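Local structure of ABC transporter, periplasmic solute-binding protein (Rhizobium meliloti, 4WED) at residues A[345-350]-A[355-360]; A[349-354]-A[362-367]. The protein probably serves as the periplasmic solute-binding component of a family 5 ABC importer, probably binding peptides, nickel or heme-type solutes. All blocks are in the same frame, centred on the assembly; numbering follows the deposited sequence.

Following the chain from the N terminus, helix 339-348 ends in the turn at Ala349 and Gly350, and both contacts start from this end. Interaction 1 closes the shorter loop, bringing 355-360 back onto the helix end; interaction 2 starts slightly later and closes on 362-367, so the two loops overlap and cross, sharing Ala349 and Gly350. Their centres lie about 5 Å apart. Strand 358-359 and strand 362-370 are antiparallel neighbours in one small sheet. Next to that pairing, Arg357 O and Leu364 N lie 2.8 Å apart, a probable hydrogen bond. Together the contacts tie the helix end and the Trp351 loop to this sheet, far from the centre of the chain.

Interaction 1 (A[345-350]-A[355-360]); sequences LLEKAG and PIRSKD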
loop_
_atom_site.group_PDB
_atom_site.type_symbol
_atom_site.label_atom_id
_atom_site.label_comp_id
_atom_site.label_asym_id
_atom_site.label_seq_id
_atom_site.Cartn_x
_atom_site.Cartn_y
_atom_site.Cartn_z
ATOM N N LEU A 345 -24.135 -25.718 -2.828
ATOM C CA LEU A 345 -22.838 -26.141 -3.383
ATOM C C LEU A 345 -22.319 -27.317 -2.600
ATOM O O LEU A 345 -21.990 -28.351 -3.162
ATOM C CB LEU A 345 -21.804 -25.028 -3.311
ATOM C CG LEU A 345 -22.089 -23.922 -4.307
ATOM C CD1 LEU A 345 -21.360 -22.641 -3.962
ATOM C CD2 LEU A 345 -21.715 -24.389 -5.705
ATOM N N LEU A 346 -22.266 -27.177 -1.288
ATOM C CA LEU A 346 -21.742 -28.270 -0.491
ATOM C C LEU A 346 -22.466 -29.575 -0.732
ATOM O O LEU A 346 -21.844 -30.642 -0.803
ATOM C CB LEU A 346 -21.801 -27.911 0.979
ATOM C CG LEU A 346 -20.866 -26.773 1.327
ATOM C CD1 LEU A 346 -21.096 -26.313 2.739
ATOM C CD2 LEU A 346 -19.414 -27.167 1.096
ATOM N N GLU A 347 -23.779 -29.498 -0.850
ATOM C CA GLU A 347 -24.587 -30.684 -1.161
ATOM C C GLU A 347 -24.281 -31.274 -2.559
ATOM O O GLU A 347 -24.082 -32.468 -2.694
ATOM C CB GLU A 347 -26.087 -30.378 -1.022
ATOM C CG GLU A 347 -26.897 -31.586 -0.540
ATOM C CD GLU A 347 -27.890 -31.251 0.577
ATOM O OE1 GLU A 347 -29.063 -30.986 0.199
ATOM O OE2 GLU A 347 -27.514 -31.240 1.803
ATOM N N LYS A 348 -24.240 -30.444 -3.588
ATOM C CA LYS A 348 -23.814 -30.911 -4.907
ATOM C C LYS A 348 -22.432 -31.603 -4.811
ATOM O O LYS A 348 -22.203 -32.634 -5.425
ATOM C CB LYS A 348 -23.771 -29.746 -5.907
ATOM C CG LYS A 348 -25.131 -29.172 -6.286
ATOM C CD LYS A 348 -25.006 -27.820 -6.987
ATOM C CE LYS A 348 -26.331 -27.051 -7.010
ATOM N NZ LYS A 348 -26.106 -25.565 -7.076
ATOM N N ALA A 349 -21.517 -31.036 -4.023
ATOM C CA ALA A 349 -20.185 -31.628 -3.844
ATOM C C ALA A 349 -20.206 -32.884 -2.982
ATOM O O ALA A 349 -19.183 -33.497 -2.816
ATOM C CB ALA A 349 -19.219 -30.626 -3.244
ATOM N N GLY A 350 -21.359 -33.236 -2.417
ATOM C CA GLY A 350 -21.511 -34.445 -1.595
ATOM C C GLY A 350 -21.262 -34.289 -0.104
ATOM O O GLY A 350 -21.049 -35.272 0.564
ATOM N N PRO A 355 -26.102 -30.643 12.224
ATOM C CA PRO A 355 -25.705 -29.265 11.872
ATOM C C PRO A 355 -24.420 -29.134 11.057
ATOM O O PRO A 355 -24.217 -28.103 10.431
ATOM C CB PRO A 355 -25.475 -28.618 13.228
ATOM C CG PRO A 355 -25.148 -29.751 14.119
ATOM C CD PRO A 355 -26.056 -30.854 13.675
ATOM N N ILE A 356 -23.602 -30.191 11.068
ATOM C CA ILE A 356 -22.327 -30.274 10.347
ATOM C C ILE A 356 -22.384 -31.315 9.196
ATOM O O ILE A 356 -22.984 -32.420 9.335
ATOM C CB ILE A 356 -21.148 -30.641 11.317
ATOM C CG1 ILE A 356 -20.972 -29.581 12.413
ATOM C CG2 ILE A 356 -19.830 -30.818 10.542
ATOM C CD1 ILE A 356 -20.611 -28.200 11.888
ATOM N N ARG A 357 -21.733 -30.975 8.082
ATOM C CA ARG A 357 -21.789 -31.839 6.902
ATOM C C ARG A 357 -20.653 -32.832 6.944
ATOM O O ARG A 357 -19.613 -32.555 7.516
ATOM C CB ARG A 357 -21.769 -31.025 5.609
ATOM C CG ARG A 357 -23.039 -30.217 5.409
ATOM C CD ARG A 357 -22.904 -29.226 4.264
ATOM N NE ARG A 357 -24.093 -28.377 4.222
ATOM C CZ ARG A 357 -25.214 -28.680 3.571
ATOM N NH1 ARG A 357 -25.290 -29.788 2.841
ATOM N NH2 ARG A 357 -26.251 -27.850 3.637
ATOM N N SER A 358 -20.877 -34.014 6.396
ATOM C CA SER A 358 -19.825 -35.009 6.318
ATOM C C SER A 358 -19.833 -35.632 4.959
ATOM O O SER A 358 -20.692 -35.366 4.141
ATOM C CB SER A 358 -19.958 -36.059 7.426
ATOM O OG SER A 358 -21.178 -36.741 7.334
ATOM N N LYS A 359 -18.820 -36.427 4.703
ATOM C CA LYS A 359 -18.677 -37.106 3.443
ATOM C C LYS A 359 -17.733 -38.274 3.648
ATOM O O LYS A 359 -16.685 -38.112 4.263
ATOM C CB LYS A 359 -18.086 -36.163 2.425
ATOM C CG LYS A 359 -17.906 -36.842 1.075
ATOM C CD LYS A 359 -17.916 -35.804 -0.010
ATOM C CE LYS A 359 -17.033 -36.198 -1.158
ATOM N NZ LYS A 359 -17.128 -35.132 -2.190
ATOM N N ASP A 360 -18.116 -39.454 3.167
ATOM C CA ASP A 360 -17.385 -40.691 3.472
ATOM C C ASP A 360 -17.049 -40.766 4.979
ATOM O O ASP A 360 -15.990 -41.257 5.376
ATOM C CB ASP A 360 -16.145 -40.834 2.551
ATOM C CG ASP A 360 -16.524 -41.052 1.012
ATOM O OD1 ASP A 360 -17.678 -41.423 0.659
ATOM O OD2 ASP A 360 -15.653 -40.856 0.130
#
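Arg357 meets Glu347 and Leu346 in the first of two grips between the C-terminal end of helix 339-348, closed by a Schellman motif at Gly350, and strand 358-359 with the residue before it. Arg357 NH1 gives a hydrogen bond to Glu347 OE2 at 2.9 Å (152° at the hydrogen), completing a salt bridge. The oxygen lies near the guanidinium plane, yet the nitrogen approaches it from above the carboxylate, the two planes being 51° apart. Glu347 reaches this position by a bend at chi2, while Arg357 runs extended from CG to NE and crosses it at about a right angle. The arginine's CD rests on Leu346 CB at 3.7 Å, with Leu346 CD1 at 3.8 Å from the same CD. Further bonds from NH1 to Trp351 O and from NE to Val392 O hold the guanidinium in place. In the second grip Lys359 meets Gly350 and Ala349. With CG anti to the backbone N (chi1 180°), its chain is set running past the Gly350 carbonyl, CD lying 3.2 Å from Gly350 O; it then bends at chi3 and delivers NZ almost in line with the preceding carbonyl, 2.7 Å from Ala349 O.

Interaction 2 (A[349-354]-A[362-367]); sequences AGWTGS and KPLTLE
Trp351 and Leu364 make the apolar part of this contact, between the loop that follows helix 339-348 and the start of strand 362-370. Leu364 CD2 sits over one face of the indole in a CH-pi contact, 3.9 Å from the centroid of the five-membered ring and 24° off its normal. Its CB lies above the same side, at the rim, 3.6 Å from Trp351 CE3. With CG anti to the backbone N (chi1 -175°), Leu364 swings CG toward the indole, and a chi2 of 32°, leaning toward eclipsed, then sets CD2 over the face; the two side chains cross at about a right angle. The residue is also the centre of an inverse gamma turn, and it also touches Leu346, Pro286 and Ile394.

The polar part is a single approach without a hydrogen bond: Lys362 O lies at the ring's edge, near its plane, 3.2 Å from Trp351 CZ3. The far end of the lysine chain turns off from the indole.

Beyond the two segments, Trp351 touches Pro286 of a loop and Val292 of helix 290-299. Replacing Trp351 by an alanine removes the indole and is likely to leave Leu364 CD2 without the face it lies on, opening a gap there. With no hydrogen bond between the two segments, their direct contact is dispersive and CH-pi in character, depending on the indole face lying against Leu364.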
loop_
_atom_site.group_PDB
_atom_site.type_symbol
_atom_site.label_atom_id
_atom_site.label_comp_id
_atom_site.label_asym_id
_atom_site.label_seq_id
_atom_site.Cartn_x
_atom_site.Cartn_y
_atom_site.Cartn_z
ATOM N N ALA A 349 -21.517 -31.036 -4.023
ATOM C CA ALA A 349 -20.185 -31.628 -3.844
ATOM C C ALA A 349 -20.206 -32.884 -2.982
ATOM O O ALA A 349 -19.183 -33.497 -2.816
ATOM C CB ALA A 349 -19.219 -30.626 -3.244
ATOM N N GLY A 350 -21.359 -33.236 -2.417
ATOM C CA GLY A 350 -21.511 -34.445 -1.595
ATOM C C GLY A 350 -21.262 -34.289 -0.104
ATOM O O GLY A 350 -21.049 -35.272 0.564
ATOM N N TRP A 351 -21.244 -33.062 0.416
ATOM C CA TRP A 351 -21.211 -32.855 1.859
ATOM C C TRP A 351 -22.637 -32.663 2.352
ATOM O O TRP A 351 -23.295 -31.670 2.027
ATOM C CB TRP A 351 -20.323 -31.671 2.216
ATOM C CG TRP A 351 -18.915 -31.934 1.794
ATOM C CD1 TRP A 351 -18.378 -31.670 0.580
ATOM C CD2 TRP A 351 -17.876 -32.573 2.569
ATOM N NE1 TRP A 351 -17.079 -32.081 0.538
ATOM C CE2 TRP A 351 -16.730 -32.625 1.747
ATOM C CE3 TRP A 351 -17.802 -33.079 3.884
ATOM C CZ2 TRP A 351 -15.520 -33.171 2.176
ATOM C CZ3 TRP A 351 -16.613 -33.633 4.313
ATOM C CH2 TRP A 351 -15.474 -33.678 3.453
ATOM N N THR A 352 -23.144 -33.659 3.072
ATOM C CA THR A 352 -24.487 -33.571 3.620
ATOM C C THR A 352 -24.495 -33.834 5.117
ATOM O O THR A 352 -23.648 -34.565 5.645
ATOM C CB THR A 352 -25.406 -34.574 2.965
ATOM O OG1 THR A 352 -24.853 -35.874 3.143
ATOM C CG2 THR A 352 -25.563 -34.272 1.507
ATOM N N GLY A 353 -25.458 -33.217 5.789
ATOM C CA GLY A 353 -25.673 -33.400 7.211
ATOM C C GLY A 353 -26.084 -32.096 7.859
ATOM O O GLY A 353 -25.997 -31.008 7.249
ATOM N N SER A 354 -26.557 -32.225 9.100
ATOM C CA SER A 354 -26.918 -31.089 9.950
ATOM C C SER A 354 -26.749 -31.487 11.405
ATOM O O SER A 354 -27.252 -32.545 11.792
ATOM C CB SER A 354 -28.372 -30.677 9.736
ATOM O OG SER A 354 -28.520 -29.298 10.014
ATOM N N LYS A 362 -16.428 -38.379 7.161
ATOM C CA LYS A 362 -15.532 -37.348 7.679
ATOM C C LYS A 362 -16.318 -36.048 7.752
ATOM O O LYS A 362 -16.966 -35.674 6.780
ATOM C CB LYS A 362 -14.328 -37.201 6.760
ATOM C CG LYS A 362 -13.433 -38.439 6.766
ATOM C CD LYS A 362 -12.419 -38.379 5.636
ATOM C CE LYS A 362 -12.006 -39.771 5.166
ATOM N NZ LYS A 362 -11.732 -39.769 3.697
ATOM N N PRO A 363 -16.293 -35.376 8.907
ATOM C CA PRO A 363 -17.022 -34.127 9.019
ATOM C C PRO A 363 -16.257 -33.060 8.263
ATOM O O PRO A 363 -15.084 -33.232 8.030
ATOM C CB PRO A 363 -17.012 -33.832 10.543
ATOM C CG PRO A 363 -15.788 -34.524 11.041
ATOM C CD PRO A 363 -15.560 -35.708 10.147
ATOM N N LEU A 364 -16.913 -31.980 7.854
ATOM C CA LEU A 364 -16.223 -30.965 7.064
ATOM C C LEU A 364 -15.606 -29.984 8.067
ATOM O O LEU A 364 -16.247 -29.023 8.501
ATOM C CB LEU A 364 -17.206 -30.296 6.110
ATOM C CG LEU A 364 -16.655 -29.278 5.097
ATOM C CD1 LEU A 364 -15.243 -29.539 4.589
ATOM C CD2 LEU A 364 -17.627 -29.161 3.923
ATOM N N THR A 365 -14.385 -30.297 8.475
ATOM C CA THR A 365 -13.678 -29.577 9.525
ATOM C C THR A 365 -12.514 -28.863 8.884
ATOM O O THR A 365 -11.739 -29.490 8.171
ATOM C CB THR A 365 -13.153 -30.552 10.569
ATOM O OG1 THR A 365 -14.275 -31.177 11.188
ATOM C CG2 THR A 365 -12.402 -29.828 11.633
ATOM N N LEU A 366 -12.423 -27.553 9.103
ATOM C CA LEU A 366 -11.300 -26.747 8.612
ATOM C C LEU A 366 -10.682 -25.955 9.741
ATOM O O LEU A 366 -11.386 -25.482 10.630
ATOM C CB LEU A 366 -11.768 -25.807 7.531
ATOM C CG LEU A 366 -12.192 -26.553 6.265
ATOM C CD1 LEU A 366 -13.037 -25.646 5.392
ATOM C CD2 LEU A 366 -10.980 -27.105 5.508
ATOM N N GLU A 367 -9.356 -25.842 9.713
ATOM C CA GLU A 367 -8.613 -25.148 10.742
ATOM C C GLU A 367 -8.175 -23.778 10.257
ATOM O O GLU A 367 -7.365 -23.652 9.374
ATOM C CB GLU A 367 -7.418 -25.968 11.199
ATOM C CG GLU A 367 -6.693 -25.314 12.374
ATOM C CD GLU A 367 -5.342 -25.931 12.703
ATOM O OE1 GLU A 367 -4.355 -25.624 11.998
ATOM O OE2 GLU A 367 -5.259 -26.694 13.694
#